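Local coordinates for protein endoglucanase E (Clostridium thermocellum, PDB 2WAO) that probably deacetylates plant cell-wall polysaccharides through its family 2 carbohydrate esterase region, whose active site also binds cello-oligosaccharides, as part of an enzyme that probably also cleaves cellulose, at residues Ala57-Asn62 and Lys77-Leu82; Glu84-Leu89 and Lys113-Pro118. All blocks are in the same frame, centred on the assembly; numbering follows the deposited sequence.

Contact 1: Ala57-Asn62 and Lys77-Leu82; sequences AIVDGN and KLVSGL
A57 and V59 face L78 and V79 across the two sheets of a beta sandwich, with CA atoms 6.5 Å apart for A57 and L78 and 7.9 Å for V59 and V79. The fold is consistent with the galactose-binding-like sandwich of carbohydrate esterase family 2. Strand 52-59 comes from one sheet and strand 73-79, an outermost strand, from the other, so apolar side chains join them without a hydrogen bond. A classic beta bulge at L78 and V79, both opposite A43, lets these consecutive residues direct their side chains toward 57-62. A57 CB rests on L78 CB at 4.3 Å, and L89 and F67 add to the apolar layer around L78. In V59, chi1 of 180° sets CG1 anti to the backbone N and CG2 anti to the carbonyl carbon, which points the methyls at different partners. CG2 meets V79 CG1 at 4.1 Å, the two valines crossing at a slant. Beyond V59 the hydrogen bond from N62 N to V59 O (3.0 Å) closes a type I' turn, and V59 N to N62 O pairs the same residues in return. The other methyl, V59 CG1, meets L82 CD1 tip to tip at 4.1 Å.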
loop_
_atom_site.group_PDB
_atom_site.type_symbol
_atom_site.label_atom_id
_atom_site.label_comp_id
_atom_site.label_asym_id
_atom_site.label_seq_id
_atom_site.Cartn_x
_atom_site.Cartn_y
_atom_site.Cartn_z
ATOM N N ALA A 57 8.671 13.154 -4.762
ATOM C CA ALA A 57 8.518 14.253 -3.792
ATOM C C ALA A 57 7.244 15.023 -4.129
ATOM O O ALA A 57 6.957 15.296 -5.292
ATOM C CB ALA A 57 9.739 15.184 -3.869
ATOM N N ILE A 58 6.445 15.339 -3.118
ATOM C CA ILE A 58 5.248 16.143 -3.299
ATOM C C ILE A 58 5.456 17.371 -2.441
ATOM O O ILE A 58 5.540 17.258 -1.213
ATOM C CB ILE A 58 3.944 15.399 -2.883
ATOM C CG1 ILE A 58 3.789 14.074 -3.654
ATOM C CG2 ILE A 58 2.719 16.289 -3.202
ATOM C CD1 ILE A 58 4.377 12.858 -2.965
ATOM N N VAL A 59 5.568 18.534 -3.076
ATOM C CA VAL A 59 6.045 19.723 -2.369
ATOM C C VAL A 59 4.955 20.752 -2.422
ATOM O O VAL A 59 4.525 21.137 -3.517
ATOM C CB VAL A 59 7.360 20.276 -2.963
ATOM C CG1 VAL A 59 7.777 21.531 -2.158
ATOM C CG2 VAL A 59 8.443 19.241 -2.850
ATOM N N ASP A 60 4.447 21.137 -1.253
ATOM C CA ASP A 60 3.275 22.035 -1.156
ATOM C C ASP A 60 2.122 21.516 -2.034
ATOM O O ASP A 60 1.467 22.285 -2.757
ATOM C CB ASP A 60 3.651 23.471 -1.569
ATOM C CG ASP A 60 4.792 24.040 -0.738
ATOM O OD1 ASP A 60 4.798 23.765 0.491
ATOM O OD2 ASP A 60 5.671 24.721 -1.329
ATOM N N GLY A 61 1.909 20.201 -1.989
ATOM C CA GLY A 61 0.797 19.575 -2.706
ATOM C C GLY A 61 1.024 19.295 -4.190
ATOM O O GLY A 61 0.132 18.765 -4.857
ATOM N N ASN A 62 2.196 19.626 -4.709
ATOM C CA ASN A 62 2.510 19.370 -6.122
ATOM C C ASN A 62 3.502 18.213 -6.291
ATOM O O ASN A 62 4.626 18.302 -5.798
ATOM C CB ASN A 62 3.121 20.617 -6.755
ATOM C CG ASN A 62 2.228 21.842 -6.604
ATOM O OD1 ASN A 62 2.694 22.909 -6.178
ATOM N ND2 ASN A 62 0.950 21.695 -6.953
ATOM N N LYS A 77 18.885 15.856 -5.213
ATOM C CA LYS A 77 18.187 17.138 -4.987
ATOM C C LYS A 77 16.704 16.972 -5.290
ATOM O O LYS A 77 16.313 16.765 -6.455
ATOM C CB LYS A 77 18.802 18.266 -5.837
ATOM C CG LYS A 77 18.007 19.580 -5.850
ATOM C CD LYS A 77 18.202 20.364 -4.565
ATOM C CE LYS A 77 19.675 20.729 -4.348
ATOM N NZ LYS A 77 20.086 21.777 -5.320
ATOM N N LEU A 78 15.869 17.063 -4.252
ATOM C CA LEU A 78 14.433 16.847 -4.413
ATOM C C LEU A 78 13.706 17.968 -5.120
ATOM O O LEU A 78 12.814 17.720 -5.937
ATOM C CB LEU A 78 13.746 16.558 -3.069
ATOM C CG LEU A 78 14.171 15.270 -2.332
ATOM C CD1 LEU A 78 13.363 15.245 -1.037
ATOM C CD2 LEU A 78 13.946 13.982 -3.229
ATOM N N VAL A 79 14.057 19.211 -4.804
ATOM C CA VAL A 79 13.363 20.350 -5.353
ATOM C C VAL A 79 14.298 21.525 -5.122
ATOM O O VAL A 79 15.079 21.515 -4.184
ATOM C CB VAL A 79 11.994 20.592 -4.619
ATOM C CG1 VAL A 79 12.199 20.949 -3.099
ATOM C CG2 VAL A 79 11.175 21.645 -5.340
ATOM N N SER A 80 14.209 22.526 -5.984
ATOM C CA SER A 80 15.029 23.724 -5.812
ATOM C C SER A 80 14.392 24.912 -6.519
ATOM O O SER A 80 13.400 24.771 -7.252
ATOM C CB SER A 80 16.457 23.493 -6.297
ATOM O OG SER A 80 16.459 23.110 -7.668
ATOM N N GLY A 81 14.907 26.099 -6.213
ATOM C CA GLY A 81 14.446 27.309 -6.868
ATOM C C GLY A 81 13.102 27.771 -6.387
ATOM O O GLY A 81 12.448 28.544 -7.076
ATOM N N LEU A 82 12.673 27.301 -5.211
ATOM C CA LEU A 82 11.391 27.721 -4.625
ATOM C C LEU A 82 11.514 29.108 -4.019
ATOM O O LEU A 82 12.599 29.497 -3.573
ATOM C CB LEU A 82 10.926 26.745 -3.523
ATOM C CG LEU A 82 10.826 25.255 -3.867
ATOM C CD1 LEU A 82 10.643 24.436 -2.587
ATOM C CD2 LEU A 82 9.651 24.967 -4.867
#

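Contact 2: Glu84-Leu89 and Lys113-Pro118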
loop_
_atom_site.group_PDB
_atom_site.type_symbol
_atom_site.label_atom_id
_atom_site.label_comp_id
_atom_site.label_asym_id
_atom_site.label_seq_id
_atom_site.Cartn_x
_atom_site.Cartn_y
_atom_site.Cartn_z
ATOM N N GLU A 84 11.611 31.517 -1.208
ATOM C CA GLU A 84 12.044 31.311 0.155
ATOM C C GLU A 84 10.855 31.405 1.105
ATOM O O GLU A 84 10.130 32.386 1.088
ATOM C CB GLU A 84 13.096 32.350 0.517
ATOM C CG GLU A 84 13.766 32.093 1.839
ATOM C CD GLU A 84 14.766 33.171 2.164
ATOM O OE1 GLU A 84 15.448 33.641 1.209
ATOM O OE2 GLU A 84 14.857 33.545 3.355
ATOM N N GLY A 85 10.660 30.385 1.940
ATOM C CA GLY A 85 9.544 30.363 2.852
ATOM C C GLY A 85 9.389 28.981 3.426
ATOM O O GLY A 85 10.233 28.121 3.219
ATOM N N ALA A 86 8.309 28.776 4.169
ATOM C CA ALA A 86 8.036 27.454 4.757
ATOM C C ALA A 86 7.388 26.589 3.672
ATOM O O ALA A 86 6.501 27.055 2.937
ATOM C CB ALA A 86 7.138 27.590 5.984
ATOM N N HIS A 87 7.834 25.348 3.561
ATOM C CA HIS A 87 7.288 24.419 2.537
ATOM C C HIS A 87 6.958 23.074 3.177
ATOM O O HIS A 87 7.615 22.670 4.130
ATOM C CB HIS A 87 8.316 24.220 1.421
ATOM C CG HIS A 87 8.686 25.489 0.725
ATOM N ND1 HIS A 87 7.825 26.131 -0.134
ATOM C CD2 HIS A 87 9.796 26.266 0.800
ATOM C CE1 HIS A 87 8.393 27.247 -0.575
ATOM N NE2 HIS A 87 9.585 27.354 -0.017
ATOM N N HIS A 88 5.954 22.385 2.629
ATOM C CA HIS A 88 5.587 21.044 3.091
ATOM C C HIS A 88 6.109 20.006 2.085
ATOM O O HIS A 88 5.880 20.155 0.887
ATOM C CB HIS A 88 4.076 20.958 3.220
ATOM C CG HIS A 88 3.580 19.612 3.625
ATOM N ND1 HIS A 88 2.856 18.803 2.772
ATOM C CD2 HIS A 88 3.707 18.925 4.784
ATOM C CE1 HIS A 88 2.543 17.683 3.400
ATOM N NE2 HIS A 88 3.052 17.729 4.617
ATOM N N LEU A 89 6.773 18.962 2.578
ATOM C CA LEU A 89 7.364 17.924 1.730
ATOM C C LEU A 89 6.874 16.545 2.132
ATOM O O LEU A 89 6.883 16.209 3.309
ATOM C CB LEU A 89 8.873 17.945 1.843
ATOM C CG LEU A 89 9.705 16.797 1.282
ATOM C CD1 LEU A 89 9.546 16.752 -0.260
ATOM C CD2 LEU A 89 11.208 16.956 1.698
ATOM N N LYS A 113 16.382 25.381 6.892
ATOM C CA LYS A 113 16.327 24.514 8.100
ATOM C C LYS A 113 15.053 23.694 8.172
ATOM O O LYS A 113 14.028 24.046 7.579
ATOM C CB LYS A 113 16.434 25.344 9.382
ATOM C CG LYS A 113 15.317 26.355 9.558
ATOM C CD LYS A 113 15.489 27.263 10.815
ATOM C CE LYS A 113 14.236 28.105 11.008
ATOM N NZ LYS A 113 14.322 28.959 12.272
ATOM N N LEU A 114 15.136 22.614 8.933
ATOM C CA LEU A 114 13.933 21.845 9.327
ATOM C C LEU A 114 13.023 22.645 10.279
ATOM O O LEU A 114 13.508 23.306 11.201
ATOM C CB LEU A 114 14.373 20.564 9.999
ATOM C CG LEU A 114 13.316 19.482 10.230
ATOM C CD1 LEU A 114 12.867 18.930 8.868
ATOM C CD2 LEU A 114 13.872 18.378 11.134
ATOM N N LEU A 115 11.714 22.583 10.042
ATOM C CA LEU A 115 10.706 23.229 10.887
ATOM C C LEU A 115 9.890 22.154 11.626
ATOM O O LEU A 115 10.067 20.988 11.360
ATOM C CB LEU A 115 9.767 24.060 10.014
ATOM C CG LEU A 115 10.289 25.283 9.283
ATOM C CD1 LEU A 115 9.162 25.914 8.404
ATOM C CD2 LEU A 115 10.850 26.305 10.282
ATOM N N ALA A 116 9.067 22.547 12.607
ATOM C CA ALA A 116 8.133 21.604 13.265
ATOM C C ALA A 116 7.367 20.724 12.257
ATOM O O ALA A 116 6.814 21.244 11.277
ATOM C CB ALA A 116 7.132 22.382 14.145
ATOM N N ALA A 117 7.284 19.414 12.522
ATOM C CA ALA A 117 6.550 18.490 11.620
ATOM C C ALA A 117 5.017 18.710 11.697
ATOM O O ALA A 117 4.540 19.274 12.687
ATOM C CB ALA A 117 6.915 17.039 11.925
ATOM N N PRO A 118 4.250 18.254 10.669
ATOM C CA PRO A 118 2.786 18.301 10.751
ATOM C C PRO A 118 2.320 17.392 11.876
ATOM O O PRO A 118 3.056 16.490 12.278
ATOM C CB PRO A 118 2.320 17.737 9.402
ATOM C CG PRO A 118 3.548 17.788 8.484
ATOM C CD PRO A 118 4.711 17.628 9.407
#
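Two side-chain torsions set up the pairs H88 with P118 and L115 with A86: H88 CG stands anti to its backbone N (chi1 177°), carrying the imidazole to P118, while L115 CG is anti to the carbonyl carbon (chi1 -66°) and CD1 is thrust out to A86. The touching parts, taken end to end from CA 86 to 88 and from CA 115 to 118, run in directions 39° apart. L115 CD1 touches A86 CB at 3.6 Å and the flank of the backbone at A86 CA at 4.1 Å. Further on, P118 CG sits at the edge of the H88 ring, near its plane, 3.9 Å from H88 CD2 and equally far from H88 NE2; the proline therefore does not stack on the ring face. Strand 33-40 pairs with both 85-93 and 113-114, and its N37 touches both H88 and P118. Segment 113-118 then leads on toward strand 123-129 of the parallel sheet, so the contact lies where the chain leaves the sandwich. No hydrogen bond spans the two segments. H88 NE2 instead bonds E35 OE2, which probably steadies the ring's rotation, so that the proline meets an imidazole already held by a carboxylate, and the contact itself is van der Waals at the surface.

Contacts 1 and 2, with centres 11 Å apart, follow one another along the chain and share the sheet in which strands 52-59 and 85-93 are neighbours. Strand 85-93, which carries one half of contact 2, also packs on contact 1: L89 CD1 lies 3.8 Å from V59 CG2 in the interior, whereas A86 and H88 make contact 2. D60, in the hairpin turn of contact 1, ties the two together, its N lying 2.8 Å from H88 O and its OD2 the same distance from H87 ND1, both probable hydrogen bonds. L82 CB also packs against H87 NE2 at 3.8 Å. The glycan pocket, with S131, W265 and H310 among its residues, is formed in the esterase part, and neither contact contributes to it.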